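Local coordinates for protein NEQ263 (Nanoarchaeum equitans Kin4-M, PDB 5BN3) that forms, with its partner subunit NeqA, the catalytic core of an archaeal ATP synthase and probably binds ATP through a P-loop-NTPase-type domain, at residues Gly78-Lys82 with Gly83-Tyr87; Thr113-Ser116 with Ser117-Val120; Ala253-Tyr256 with Thr257-Ser261; Glu390-Ile394 with Glu395-Glu399. All blocks are in the same frame, centred on the assembly; numbering follows the deposited sequence.

Contact 1 of 4, residues Gly78-Lys82 with Gly83-Tyr87; sequences GEPIK and GPKPY
Lys82 and Pro80 meet Pro84 and Lys85 where the chain turns in the irregular, proline-rich loop between strand 73-75 and strand 91-93, a surface turn without helix or strand geometry. The polar interaction is a single hydrogen bond, in which Lys82 NZ gives to Pro84 O at 3.2 Å. The ammonium arrives in the carbonyl plane, on a lone pair, with a C=O...N angle of 139°. Lys82 reaches it by folding forward: chi1 of 77° sets CG between the backbone N and the carbonyl carbon, and further bends along the chain carry NZ round to the oxygen.

A glycine is needed at the corner: at the backbone angles of Gly83 a CB would run into Lys82 O.

The remaining contacts are van der Waals. Pro80 points toward the second half of the turn, its CB 3.7 Å from Pro84 O, and Pro80 also packs on Phe74 of strand 73-75. The Lys82 and Pro84 side chains cross at about a right angle, Lys82 CG 3.6 Å from Pro84 CD. Farther along, Pro80 CG meets Lys85 CG at 4.0 Å.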
ATOM      1  N   GLY B  78       7.660  -9.877 -38.300  1.00 40.74           N
ATOM      2  CA  GLY B  78       7.628 -10.976 -39.249  1.00 39.87           C
ATOM      3  C   GLY B  78       8.562 -10.761 -40.427  1.00 44.01           C
ATOM      4  O   GLY B  78       8.519 -11.505 -41.410  1.00 40.96           O
ATOM      5  N   GLU B  79       9.403  -9.736 -40.332  1.00 43.08           N
ATOM      6  CA  GLU B  79      10.375  -9.444 -41.380  1.00 42.92           C
ATOM      7  C   GLU B  79      11.612 -10.306 -41.186  1.00 48.01           C
ATOM      8  O   GLU B  79      12.102 -10.450 -40.065  1.00 44.85           O
ATOM      9  CB  GLU B  79      10.753  -7.962 -41.358  1.00 49.21           C
ATOM     10  CG  GLU B  79       9.592  -7.026 -41.666  1.00 49.29           C
ATOM     11  CD  GLU B  79       9.834  -5.614 -41.168  1.00 77.64           C
ATOM     12  OE1 GLU B  79      10.792  -5.410 -40.392  1.00 63.51           O
ATOM     13  OE2 GLU B  79       9.064  -4.708 -41.548  1.00 79.88           O
ATOM     14  N   PRO B  80      12.133 -10.873 -42.284  1.00 63.88           N
ATOM     15  CA  PRO B  80      13.252 -11.812 -42.171  1.00 45.46           C
ATOM     16  C   PRO B  80      14.520 -11.166 -41.628  1.00 60.69           C
ATOM     17  O   PRO B  80      14.855 -10.038 -41.998  1.00 45.20           O
ATOM     18  CB  PRO B  80      13.471 -12.267 -43.618  1.00 60.81           C
ATOM     19  CG  PRO B  80      12.965 -11.136 -44.448  1.00 62.01           C
ATOM     20  CD  PRO B  80      11.789 -10.586 -43.688  1.00 53.00           C
ATOM     21  N   ILE B  81      15.205 -11.878 -40.738  1.00 42.63           N
ATOM     22  CA  ILE B  81      16.520 -11.465 -40.275  1.00 48.95           C
ATOM     23  C   ILE B  81      17.567 -12.182 -41.116  1.00 71.53           C
ATOM     24  O   ILE B  81      18.497 -11.558 -41.626  1.00 70.35           O
ATOM     25  CB  ILE B  81      16.746 -11.810 -38.786  1.00 55.75           C
ATOM     26  CG1 ILE B  81      15.769 -11.037 -37.896  1.00 57.92           C
ATOM     27  CG2 ILE B  81      18.182 -11.508 -38.380  1.00 58.43           C
ATOM     28  CD1 ILE B  81      15.838 -11.426 -36.430  1.00 60.24           C
ATOM     29  N   LYS B  82      17.396 -13.494 -41.271  1.00 69.89           N
ATOM     30  CA  LYS B  82      18.372 -14.319 -41.981  1.00 98.59           C
ATOM     31  C   LYS B  82      18.554 -13.928 -43.451  1.00105.56           C
ATOM     32  O   LYS B  82      19.655 -14.047 -43.988  1.00102.58           O
ATOM     33  CB  LYS B  82      18.041 -15.814 -41.857  1.00 89.40           C
ATOM     34  CG  LYS B  82      16.903 -16.297 -42.745  1.00 82.99           C
ATOM     35  CD  LYS B  82      15.573 -16.195 -42.032  1.00 48.86           C
ATOM     36  CE  LYS B  82      14.484 -15.625 -42.926  1.00 67.24           C
ATOM     37  NZ  LYS B  82      13.982 -16.571 -43.960  1.00 75.25           N
ATOM     38  N   GLY B  83      17.490 -13.459 -44.102  1.00 88.88           N
ATOM     39  CA  GLY B  83      17.621 -13.010 -45.478  1.00 92.14           C
ATOM     40  C   GLY B  83      16.400 -13.021 -46.385  1.00 96.42           C
ATOM     41  O   GLY B  83      15.918 -11.958 -46.778  1.00 83.63           O
ATOM     42  N   PRO B  84      15.901 -14.218 -46.741  1.00100.33           N
ATOM     43  CA  PRO B  84      14.900 -14.330 -47.809  1.00 93.37           C
ATOM     44  C   PRO B  84      13.462 -14.068 -47.363  1.00 80.80           C
ATOM     45  O   PRO B  84      12.995 -14.648 -46.381  1.00 78.61           O
ATOM     46  CB  PRO B  84      15.048 -15.782 -48.263  1.00 88.53           C
ATOM     47  CG  PRO B  84      15.451 -16.506 -47.023  1.00 82.26           C
ATOM     48  CD  PRO B  84      16.286 -15.541 -46.210  1.00 94.33           C
ATOM     49  N   LYS B  85      12.764 -13.211 -48.103  1.00 66.65           N
ATOM     50  CA  LYS B  85      11.376 -12.879 -47.800  1.00 66.40           C
ATOM     51  C   LYS B  85      10.427 -14.004 -48.209  1.00 72.07           C
ATOM     52  O   LYS B  85      10.615 -14.630 -49.254  1.00 78.58           O
ATOM     53  CB  LYS B  85      10.977 -11.576 -48.501  1.00 76.62           C
ATOM     54  CG  LYS B  85      11.898 -10.405 -48.195  1.00 82.61           C
ATOM     55  CD  LYS B  85      11.222  -9.071 -48.481  1.00 94.10           C
ATOM     56  CE  LYS B  85      11.740  -8.439 -49.763  1.00102.94           C
ATOM     57  NZ  LYS B  85      13.213  -8.220 -49.716  1.00 94.73           N
ATOM     58  N   PRO B  86       9.406 -14.270 -47.377  1.00 82.09           N
ATOM     59  CA  PRO B  86       8.376 -15.266 -47.698  1.00 69.88           C
ATOM     60  C   PRO B  86       7.432 -14.737 -48.772  1.00 61.36           C
ATOM     61  O   PRO B  86       7.387 -13.526 -48.981  1.00 63.02           O
ATOM     62  CB  PRO B  86       7.629 -15.437 -46.371  1.00 79.37           C
ATOM     63  CG  PRO B  86       7.852 -14.157 -45.643  1.00 66.51           C
ATOM     64  CD  PRO B  86       9.221 -13.689 -46.035  1.00 67.62           C
ATOM     65  N   TYR B  87       6.689 -15.621 -49.431  1.00 73.19           N
ATOM     66  CA  TYR B  87       5.889 -15.242 -50.597  1.00 77.39           C
ATOM     67  C   TYR B  87       4.711 -14.316 -50.294  1.00 74.84           C
ATOM     68  O   TYR B  87       3.822 -14.663 -49.515  1.00 73.33           O
ATOM     69  CB  TYR B  87       5.401 -16.481 -51.329  1.00 74.29           C
TER

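Contact 2 of 4, residues Thr113-Ser116 with Ser117-Val120; sequences TGIS and SIDV
Asp119 turns its carboxylate back on Thr113 and Gly114 and takes three hydrogen bonds there. OD1 accepts two of them. Thr113 N comes in on the syn lone pair at 3.0 Å and nearly straight (167°), whereas Thr113 OG1 approaches the same Asp119 OD1 from above the carboxylate plane at 2.8 Å. Gly114 N meets Asp119 OD2 on the syn side at 2.8 Å. With both oxygens engaged, the buried carboxylate is fixed in rotation.

Thr113 OG1 also accepts from Ile115 N at 3.0 Å, which makes an ST turn leading straight into the short helix 116-119, with Ile115 as its N-cap. The Thr113 chi1 of 66° tucks OG1 over its own backbone, within reach of both Ile115 N and Asp119 OD1.

Backbone bonds wind the helix itself. Ile115 O accepts from Asp119 N at 2.8 Å, with a linear N-H...O angle (180°), and from Ile118 N, which lies above the carbonyl plane. Val120 N adds a weak bond to Ser116 O.

Among apolar groups, Ile115 CD1 touches Ile118 CD1 at 4.1 Å, both isoleucines also packing on Ile147 of helix 140-151. Ile118 CG2 lies 4.1 Å from Thr113 CG2.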
ATOM      1  N   THR B 113       6.234 -35.729 -22.091  1.00 34.51           N
ATOM      2  CA  THR B 113       7.432 -34.904 -22.063  1.00 36.42           C
ATOM      3  C   THR B 113       8.653 -35.721 -21.683  1.00 35.89           C
ATOM      4  O   THR B 113       9.781 -35.340 -21.992  1.00 34.42           O
ATOM      5  CB  THR B 113       7.286 -33.741 -21.060  1.00 35.91           C
ATOM      6  OG1 THR B 113       7.210 -34.260 -19.725  1.00 38.97           O
ATOM      7  CG2 THR B 113       6.031 -32.941 -21.357  1.00 37.37           C
ATOM      8  N   GLY B 114       8.425 -36.840 -21.002  1.00 33.76           N
ATOM      9  CA  GLY B 114       9.513 -37.661 -20.505  1.00 35.68           C
ATOM     10  C   GLY B 114      10.004 -37.171 -19.157  1.00 40.78           C
ATOM     11  O   GLY B 114      10.957 -37.711 -18.593  1.00 36.29           O
ATOM     12  N   ILE B 115       9.342 -36.138 -18.646  1.00 36.15           N
ATOM     13  CA  ILE B 115       9.685 -35.546 -17.360  1.00 33.15           C
ATOM     14  C   ILE B 115       8.677 -35.999 -16.301  1.00 36.50           C
ATOM     15  O   ILE B 115       7.495 -35.670 -16.386  1.00 33.76           O
ATOM     16  CB  ILE B 115       9.690 -34.005 -17.464  1.00 38.01           C
ATOM     17  CG1 ILE B 115      10.649 -33.556 -18.575  1.00 36.82           C
ATOM     18  CG2 ILE B 115      10.075 -33.374 -16.138  1.00 30.18           C
ATOM     19  CD1 ILE B 115      10.464 -32.112 -19.008  1.00 36.00           C
ATOM     20  N   SER B 116       9.151 -36.748 -15.307  1.00 32.88           N
ATOM     21  CA  SER B 116       8.277 -37.365 -14.308  1.00 34.34           C
ATOM     22  C   SER B 116       7.420 -36.367 -13.538  1.00 34.76           C
ATOM     23  O   SER B 116       6.226 -36.588 -13.344  1.00 35.20           O
ATOM     24  CB  SER B 116       9.103 -38.190 -13.321  1.00 45.06           C
ATOM     25  OG  SER B 116       9.847 -39.189 -13.990  1.00 39.93           O
ATOM     26  N   SER B 117       8.035 -35.275 -13.098  1.00 30.89           N
ATOM     27  CA  SER B 117       7.335 -34.257 -12.319  1.00 33.45           C
ATOM     28  C   SER B 117       6.196 -33.600 -13.096  1.00 39.25           C
ATOM     29  O   SER B 117       5.305 -32.988 -12.506  1.00 38.09           O
ATOM     30  CB  SER B 117       8.321 -33.204 -11.810  1.00 30.77           C
ATOM     31  OG  SER B 117       9.077 -32.646 -12.868  1.00 36.15           O
ATOM     32  N   ILE B 118       6.222 -33.738 -14.419  1.00 33.82           N
ATOM     33  CA  ILE B 118       5.131 -33.260 -15.265  1.00 38.56           C
ATOM     34  C   ILE B 118       4.172 -34.392 -15.646  1.00 37.38           C
ATOM     35  O   ILE B 118       2.974 -34.312 -15.379  1.00 36.84           O
ATOM     36  CB  ILE B 118       5.670 -32.609 -16.557  1.00 31.95           C
ATOM     37  CG1 ILE B 118       6.389 -31.294 -16.235  1.00 39.52           C
ATOM     38  CG2 ILE B 118       4.541 -32.361 -17.546  1.00 34.05           C
ATOM     39  CD1 ILE B 118       6.978 -30.604 -17.455  1.00 35.73           C
ATOM     40  N   ASP B 119       4.705 -35.448 -16.256  1.00 32.05           N
ATOM     41  CA  ASP B 119       3.881 -36.497 -16.869  1.00 32.87           C
ATOM     42  C   ASP B 119       2.884 -37.214 -15.951  1.00 37.33           C
ATOM     43  O   ASP B 119       1.767 -37.515 -16.367  1.00 37.01           O
ATOM     44  CB  ASP B 119       4.772 -37.531 -17.568  1.00 35.52           C
ATOM     45  CG  ASP B 119       5.437 -36.986 -18.816  1.00 48.30           C
ATOM     46  OD1 ASP B 119       4.995 -35.933 -19.324  1.00 42.09           O
ATOM     47  OD2 ASP B 119       6.398 -37.620 -19.299  1.00 47.69           O
ATOM     48  N   VAL B 120       3.286 -37.498 -14.717  1.00 36.91           N
ATOM     49  CA  VAL B 120       2.419 -38.241 -13.802  1.00 33.47           C
ATOM     50  C   VAL B 120       1.233 -37.416 -13.305  1.00 34.18           C
ATOM     51  O   VAL B 120       0.081 -37.745 -13.575  1.00 33.58           O
ATOM     52  CB  VAL B 120       3.206 -38.792 -12.593  1.00 34.48           C
ATOM     53  CG1 VAL B 120       2.273 -39.512 -11.642  1.00 38.37           C
ATOM     54  CG2 VAL B 120       4.299 -39.734 -13.065  1.00 34.38           C
TER

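Contact 3 of 4, residues Ala253-Tyr256 with Thr257-Ser261; sequences AYLY and TDLAS
Asp258 N donates to Tyr254 O at 2.9 Å, nearly in line with the carbonyl bond, and starts the i to i+4 ladder of helix 255-263. The next rungs have the same length: Leu259 N to Leu255 O at 2.9 Å and Ala260 N to Tyr256 O at 2.9 Å, both donors tilted 22° from the carbonyl plane. Ser261 OG bends back on its own turn and gives to Asp258 O at 2.6 Å.

The polar side-chain ends find partners beyond the helix. Within the chain, Asp258 forms a salt bridge to Arg204 through OD1 and a hydrogen bond to Tyr231 OH through OD2. Tyr256 OH bonds to Gly251 O of the neighbouring V-type ATP synthase alpha chain, whose Arg324 makes a cation-pi contact with the ring, and Thr257 OG1 bonds to Glu327 of that same chain.

Packing follows the helix spacing. Leu255 CD1 lies 3.9 Å from Leu259 CG, and Leu259 CG also sits 3.3 Å from Leu255 O. With an alanine at Leu259, Leu255 CD1 would probably lose this neighbour and a gap would be likely to open toward Leu294 and Ile298, which the leucine also touches. On another side Asp258 CB meets the edge of the Tyr254 ring, 4.3 Å from CD1.

Such a ladder, entered from Tyr254 as N-cap, is that of a first helical turn. Here it belongs to a subunit interface, the Tyr256 side chain lying about 8 Å from a bound magnesium ion and about 9 Å from a bound ADP.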
ATOM      1  N   ALA B 253      -5.921  -1.270 -17.680  1.00 34.97           N
ATOM      2  CA  ALA B 253      -7.090  -1.934 -17.114  1.00 40.59           C
ATOM      3  C   ALA B 253      -7.507  -3.181 -17.891  1.00 39.71           C
ATOM      4  O   ALA B 253      -8.112  -4.098 -17.330  1.00 37.59           O
ATOM      5  CB  ALA B 253      -8.242  -0.955 -17.041  1.00 47.68           C
ATOM      6  N   TYR B 254      -7.187  -3.207 -19.180  1.00 36.58           N
ATOM      7  CA  TYR B 254      -7.575  -4.309 -20.054  1.00 33.97           C
ATOM      8  C   TYR B 254      -6.488  -5.377 -20.186  1.00 37.51           C
ATOM      9  O   TYR B 254      -6.508  -6.162 -21.130  1.00 34.34           O
ATOM     10  CB  TYR B 254      -7.943  -3.769 -21.439  1.00 43.93           C
ATOM     11  CG  TYR B 254      -6.910  -2.833 -22.019  1.00 41.14           C
ATOM     12  CD1 TYR B 254      -5.809  -3.321 -22.707  1.00 39.18           C
ATOM     13  CD2 TYR B 254      -7.041  -1.462 -21.885  1.00 48.93           C
ATOM     14  CE1 TYR B 254      -4.867  -2.470 -23.237  1.00 49.44           C
ATOM     15  CE2 TYR B 254      -6.110  -0.605 -22.413  1.00 43.46           C
ATOM     16  CZ  TYR B 254      -5.023  -1.111 -23.087  1.00 51.64           C
ATOM     17  OH  TYR B 254      -4.087  -0.253 -23.615  1.00 49.09           O
ATOM     18  N   LEU B 255      -5.546  -5.409 -19.243  1.00 36.64           N
ATOM     19  CA  LEU B 255      -4.430  -6.356 -19.310  1.00 32.06           C
ATOM     20  C   LEU B 255      -4.891  -7.810 -19.420  1.00 26.54           C
ATOM     21  O   LEU B 255      -4.354  -8.572 -20.221  1.00 30.42           O
ATOM     22  CB  LEU B 255      -3.486  -6.181 -18.113  1.00 34.10           C
ATOM     23  CG  LEU B 255      -2.270  -7.115 -18.093  1.00 33.31           C
ATOM     24  CD1 LEU B 255      -1.461  -6.965 -19.369  1.00 35.18           C
ATOM     25  CD2 LEU B 255      -1.392  -6.852 -16.881  1.00 33.64           C
ATOM     26  N   TYR B 256      -5.891  -8.186 -18.629  1.00 28.47           N
ATOM     27  CA  TYR B 256      -6.447  -9.535 -18.693  1.00 36.81           C
ATOM     28  C   TYR B 256      -6.961  -9.845 -20.094  1.00 34.74           C
ATOM     29  O   TYR B 256      -6.668 -10.899 -20.657  1.00 26.42           O
ATOM     30  CB  TYR B 256      -7.583  -9.692 -17.676  1.00 32.24           C
ATOM     31  CG  TYR B 256      -8.341 -11.001 -17.778  1.00 30.83           C
ATOM     32  CD1 TYR B 256      -9.455 -11.122 -18.602  1.00 30.21           C
ATOM     33  CD2 TYR B 256      -7.956 -12.108 -17.038  1.00 34.91           C
ATOM     34  CE1 TYR B 256     -10.150 -12.310 -18.696  1.00 30.97           C
ATOM     35  CE2 TYR B 256      -8.651 -13.302 -17.122  1.00 26.61           C
ATOM     36  CZ  TYR B 256      -9.744 -13.396 -17.954  1.00 40.08           C
ATOM     37  OH  TYR B 256     -10.441 -14.577 -18.047  1.00 35.58           O
ATOM     38  N   THR B 257      -7.743  -8.924 -20.645  1.00 32.31           N
ATOM     39  CA  THR B 257      -8.349  -9.125 -21.956  1.00 26.01           C
ATOM     40  C   THR B 257      -7.292  -9.204 -23.060  1.00 29.66           C
ATOM     41  O   THR B 257      -7.408 -10.010 -23.980  1.00 35.22           O
ATOM     42  CB  THR B 257      -9.381  -8.020 -22.264  1.00 33.20           C
ATOM     43  OG1 THR B 257     -10.400  -8.037 -21.257  1.00 36.61           O
ATOM     44  CG2 THR B 257     -10.025  -8.242 -23.621  1.00 31.45           C
ATOM     45  N   ASP B 258      -6.254  -8.381 -22.957  1.00 28.74           N
ATOM     46  CA  ASP B 258      -5.191  -8.403 -23.954  1.00 30.10           C
ATOM     47  C   ASP B 258      -4.371  -9.689 -23.882  1.00 31.40           C
ATOM     48  O   ASP B 258      -4.042 -10.278 -24.911  1.00 34.55           O
ATOM     49  CB  ASP B 258      -4.286  -7.183 -23.809  1.00 35.75           C
ATOM     50  CG  ASP B 258      -3.229  -7.119 -24.885  1.00 53.27           C
ATOM     51  OD1 ASP B 258      -3.494  -6.527 -25.952  1.00 39.19           O
ATOM     52  OD2 ASP B 258      -2.131  -7.672 -24.674  1.00 46.25           O
ATOM     53  N   LEU B 259      -4.042 -10.126 -22.669  1.00 33.51           N
ATOM     54  CA  LEU B 259      -3.331 -11.391 -22.488  1.00 29.96           C
ATOM     55  C   LEU B 259      -4.155 -12.556 -23.026  1.00 28.71           C
ATOM     56  O   LEU B 259      -3.622 -13.478 -23.645  1.00 34.30           O
ATOM     57  CB  LEU B 259      -2.988 -11.612 -21.010  1.00 31.71           C
ATOM     58  CG  LEU B 259      -1.877 -10.744 -20.411  1.00 33.04           C
ATOM     59  CD1 LEU B 259      -1.710 -11.020 -18.920  1.00 34.63           C
ATOM     60  CD2 LEU B 259      -0.564 -10.979 -21.141  1.00 29.00           C
ATOM     61  N   ALA B 260      -5.462 -12.503 -22.798  1.00 29.96           N
ATOM     62  CA  ALA B 260      -6.364 -13.540 -23.280  1.00 30.73           C
ATOM     63  C   ALA B 260      -6.428 -13.559 -24.800  1.00 38.28           C
ATOM     64  O   ALA B 260      -6.538 -14.623 -25.406  1.00 34.39           O
ATOM     65  CB  ALA B 260      -7.743 -13.344 -22.700  1.00 26.45           C
ATOM     66  N   SER B 261      -6.355 -12.381 -25.416  1.00 33.16           N
ATOM     67  CA  SER B 261      -6.407 -12.278 -26.874  1.00 41.77           C
ATOM     68  C   SER B 261      -5.194 -12.947 -27.515  1.00 47.66           C
ATOM     69  O   SER B 261      -5.148 -13.146 -28.728  1.00 37.86           O
ATOM     70  CB  SER B 261      -6.495 -10.815 -27.312  1.00 37.68           C
ATOM     71  OG  SER B 261      -5.227 -10.190 -27.252  1.00 43.26           O
TER

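Contact 4 of 4, residues Glu390-Ile394 with Glu395-Glu399; sequences EYRSI and EKSFE
Ser393 caps the N terminus of helix 394-408: its OG accepts from Lys396 N at 3.1 Å, the classical N-cap bond. A chi1 of 69° brings OG to the N-H of Lys396. The backbone ladder opens with Ser397 N to Ser393 O at 3.0 Å and Phe398 N to Ile394 O at 3.0 Å.

In Ile394 a chi1 of -173° swings CG1 over the face of the Phe398 ring. The CH-pi contact places CG1 3.9 Å from the ring centroid, 29° off the normal. Ile394 CD1 follows across the ring, 3.7 Å from Phe398 CE1, and Ile394 O lies over a face as well, offset toward the rim. Phe398 also stacks on Tyr339 and meets His336 edge-to-face, so an alanine here would probably leave Ile394 CG1 and CD1 facing a gap and Tyr339 without its stacking partner.

The Arg392 chain is extended from CG to NE and reaches Glu390 OE2 in a salt bridge, the carboxylate oxygen lying in the guanidinium plane; NH1 bonds to Phe383 O and NH2 to Lys385 O. Ser397 OG is hydrogen-bonded to Ser116 OG. A water donates to Arg392 O at 2.9 Å and accepts from Ser397 OG at 2.7 Å.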
ATOM      1  N   GLU B 390      17.664 -36.569 -19.868  1.00 37.14           N
ATOM      2  CA  GLU B 390      17.037 -37.836 -19.512  1.00 37.90           C
ATOM      3  C   GLU B 390      15.564 -37.868 -19.906  1.00 48.11           C
ATOM      4  O   GLU B 390      14.816 -36.927 -19.621  1.00 39.69           O
ATOM      5  CB  GLU B 390      17.176 -38.097 -18.009  1.00 42.05           C
ATOM      6  CG  GLU B 390      16.499 -39.377 -17.538  1.00 47.92           C
ATOM      7  CD  GLU B 390      16.745 -39.665 -16.069  1.00 54.33           C
ATOM      8  OE1 GLU B 390      17.377 -38.825 -15.391  1.00 53.75           O
ATOM      9  OE2 GLU B 390      16.304 -40.731 -15.589  1.00 49.86           O
ATOM     10  N   TYR B 391      15.157 -38.948 -20.567  1.00 33.73           N
ATOM     11  CA  TYR B 391      13.756 -39.167 -20.905  1.00 37.54           C
ATOM     12  C   TYR B 391      13.224 -40.356 -20.116  1.00 43.98           C
ATOM     13  O   TYR B 391      13.777 -41.455 -20.183  1.00 42.45           O
ATOM     14  CB  TYR B 391      13.594 -39.433 -22.408  1.00 42.39           C
ATOM     15  CG  TYR B 391      12.153 -39.593 -22.844  1.00 45.12           C
ATOM     16  CD1 TYR B 391      11.493 -40.811 -22.713  1.00 39.75           C
ATOM     17  CD2 TYR B 391      11.455 -38.529 -23.391  1.00 43.78           C
ATOM     18  CE1 TYR B 391      10.177 -40.955 -23.107  1.00 42.35           C
ATOM     19  CE2 TYR B 391      10.142 -38.665 -23.790  1.00 43.84           C
ATOM     20  CZ  TYR B 391       9.509 -39.876 -23.644  1.00 46.48           C
ATOM     21  OH  TYR B 391       8.198 -40.007 -24.041  1.00 45.70           O
ATOM     22  N   ARG B 392      12.144 -40.140 -19.377  1.00 37.13           N
ATOM     23  CA  ARG B 392      11.509 -41.227 -18.646  1.00 43.93           C
ATOM     24  C   ARG B 392      10.155 -41.565 -19.251  1.00 50.77           C
ATOM     25  O   ARG B 392       9.300 -40.692 -19.409  1.00 37.83           O
ATOM     26  CB  ARG B 392      11.347 -40.861 -17.167  1.00 42.45           C
ATOM     27  CG  ARG B 392      12.651 -40.536 -16.463  1.00 45.21           C
ATOM     28  CD  ARG B 392      12.465 -40.527 -14.962  1.00 39.00           C
ATOM     29  NE  ARG B 392      13.684 -40.143 -14.255  1.00 45.29           N
ATOM     30  CZ  ARG B 392      13.698 -39.479 -13.105  1.00 47.54           C
ATOM     31  NH1 ARG B 392      12.557 -39.116 -12.536  1.00 40.11           N
ATOM     32  NH2 ARG B 392      14.850 -39.170 -12.530  1.00 42.27           N
ATOM     33  N   SER B 393       9.962 -42.833 -19.601  1.00 37.80           N
ATOM     34  CA  SER B 393       8.649 -43.292 -20.030  1.00 37.09           C
ATOM     35  C   SER B 393       7.711 -43.197 -18.834  1.00 35.07           C
ATOM     36  O   SER B 393       8.161 -43.178 -17.684  1.00 41.15           O
ATOM     37  CB  SER B 393       8.710 -44.730 -20.549  1.00 42.43           C
ATOM     38  OG  SER B 393       8.972 -45.647 -19.502  1.00 37.09           O
ATOM     39  N   ILE B 394       6.411 -43.119 -19.098  1.00 36.60           N
ATOM     40  CA  ILE B 394       5.430 -43.024 -18.024  1.00 39.22           C
ATOM     41  C   ILE B 394       5.485 -44.270 -17.136  1.00 44.00           C
ATOM     42  O   ILE B 394       5.262 -44.190 -15.924  1.00 37.29           O
ATOM     43  CB  ILE B 394       4.005 -42.782 -18.582  1.00 38.54           C
ATOM     44  CG1 ILE B 394       3.009 -42.521 -17.453  1.00 43.25           C
ATOM     45  CG2 ILE B 394       3.547 -43.949 -19.445  1.00 49.18           C
ATOM     46  CD1 ILE B 394       3.317 -41.279 -16.652  1.00 41.23           C
ATOM     47  N   GLU B 395       5.814 -45.410 -17.741  1.00 43.61           N
ATOM     48  CA  GLU B 395       5.969 -46.658 -17.005  1.00 44.06           C
ATOM     49  C   GLU B 395       7.151 -46.583 -16.042  1.00 38.84           C
ATOM     50  O   GLU B 395       7.076 -47.074 -14.917  1.00 45.58           O
ATOM     51  CB  GLU B 395       6.148 -47.840 -17.965  1.00 43.09           C
ATOM     52  CG  GLU B 395       4.928 -48.162 -18.818  1.00 59.23           C
ATOM     53  CD  GLU B 395       4.821 -47.292 -20.058  1.00 75.14           C
ATOM     54  OE1 GLU B 395       5.820 -46.641 -20.431  1.00 52.23           O
ATOM     55  OE2 GLU B 395       3.729 -47.264 -20.666  1.00 72.96           O
ATOM     56  N   LYS B 396       8.239 -45.964 -16.491  1.00 37.46           N
ATOM     57  CA  LYS B 396       9.412 -45.766 -15.646  1.00 35.20           C
ATOM     58  C   LYS B 396       9.087 -44.846 -14.469  1.00 49.28           C
ATOM     59  O   LYS B 396       9.535 -45.077 -13.346  1.00 37.71           O
ATOM     60  CB  LYS B 396      10.576 -45.197 -16.465  1.00 39.13           C
ATOM     61  CG  LYS B 396      11.830 -44.897 -15.652  1.00 47.37           C
ATOM     62  CD  LYS B 396      12.345 -46.143 -14.941  1.00 56.74           C
ATOM     63  CE  LYS B 396      13.541 -45.832 -14.052  1.00 59.03           C
ATOM     64  NZ  LYS B 396      14.711 -45.331 -14.818  1.00 65.06           N
ATOM     65  N   SER B 397       8.296 -43.811 -14.733  1.00 39.31           N
ATOM     66  CA  SER B 397       7.880 -42.880 -13.688  1.00 33.67           C
ATOM     67  C   SER B 397       7.016 -43.568 -12.630  1.00 38.18           C
ATOM     68  O   SER B 397       7.136 -43.278 -11.439  1.00 40.45           O
ATOM     69  CB  SER B 397       7.130 -41.692 -14.301  1.00 38.53           C
ATOM     70  OG  SER B 397       7.993 -40.903 -15.103  1.00 36.89           O
ATOM     71  N   PHE B 398       6.149 -44.477 -13.072  1.00 39.72           N
ATOM     72  CA  PHE B 398       5.317 -45.260 -12.160  1.00 48.70           C
ATOM     73  C   PHE B 398       6.174 -46.183 -11.296  1.00 52.62           C
ATOM     74  O   PHE B 398       5.913 -46.347 -10.104  1.00 53.86           O
ATOM     75  CB  PHE B 398       4.299 -46.097 -12.942  1.00 43.12           C
ATOM     76  CG  PHE B 398       3.207 -45.290 -13.592  1.00 48.23           C
ATOM     77  CD1 PHE B 398       2.948 -43.984 -13.193  1.00 41.74           C
ATOM     78  CD2 PHE B 398       2.430 -45.847 -14.597  1.00 46.13           C
ATOM     79  CE1 PHE B 398       1.937 -43.250 -13.795  1.00 39.59           C
ATOM     80  CE2 PHE B 398       1.420 -45.119 -15.199  1.00 58.33           C
ATOM     81  CZ  PHE B 398       1.172 -43.820 -14.796  1.00 44.02           C
ATOM     82  N   GLU B 399       7.189 -46.787 -11.911  1.00 50.09           N
ATOM     83  CA  GLU B 399       8.108 -47.684 -11.212  1.00 51.45           C
ATOM     84  C   GLU B 399       8.859 -46.973 -10.091  1.00 57.81           C
ATOM     85  O   GLU B 399       9.076 -47.543  -9.020  1.00 47.16           O
ATOM     86  CB  GLU B 399       9.114 -48.293 -12.195  1.00 54.88           C
ATOM     87  CG  GLU B 399       8.528 -49.316 -13.154  1.00 58.34           C
ATOM     88  CD  GLU B 399       9.560 -49.849 -14.128  1.00 80.07           C
ATOM     89  OE1 GLU B 399      10.771 -49.679 -13.863  1.00 71.40           O
ATOM     90  OE2 GLU B 399       9.165 -50.429 -15.160  1.00 76.29           O
TER
HETATM   91  O   HOH W   1       7.343 -39.801 -17.441  1.00 37.67           O

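From the N terminus the contacts follow one another in series; none nests in or crosses another. Contact 1 closes a surface turn in the loop between strands 73-75 and 91-93. Contact 2 closes the turn leading into helix 116-119, contact 3 the first turn of helix 255-263, and contact 4 the start of helix 394-408. Contacts 2 and 4, with centres about 8 Å apart, touch: Ser116 OG lies 2.8 Å from Ser397 OG and Gly114 O 2.8 Å from Arg392 N, both probable hydrogen bonds. They join the nucleotide-binding and C-terminal domains. Contact 3 lies on the opposite side of the chain's centre from both, and contact 1 touches none of the others.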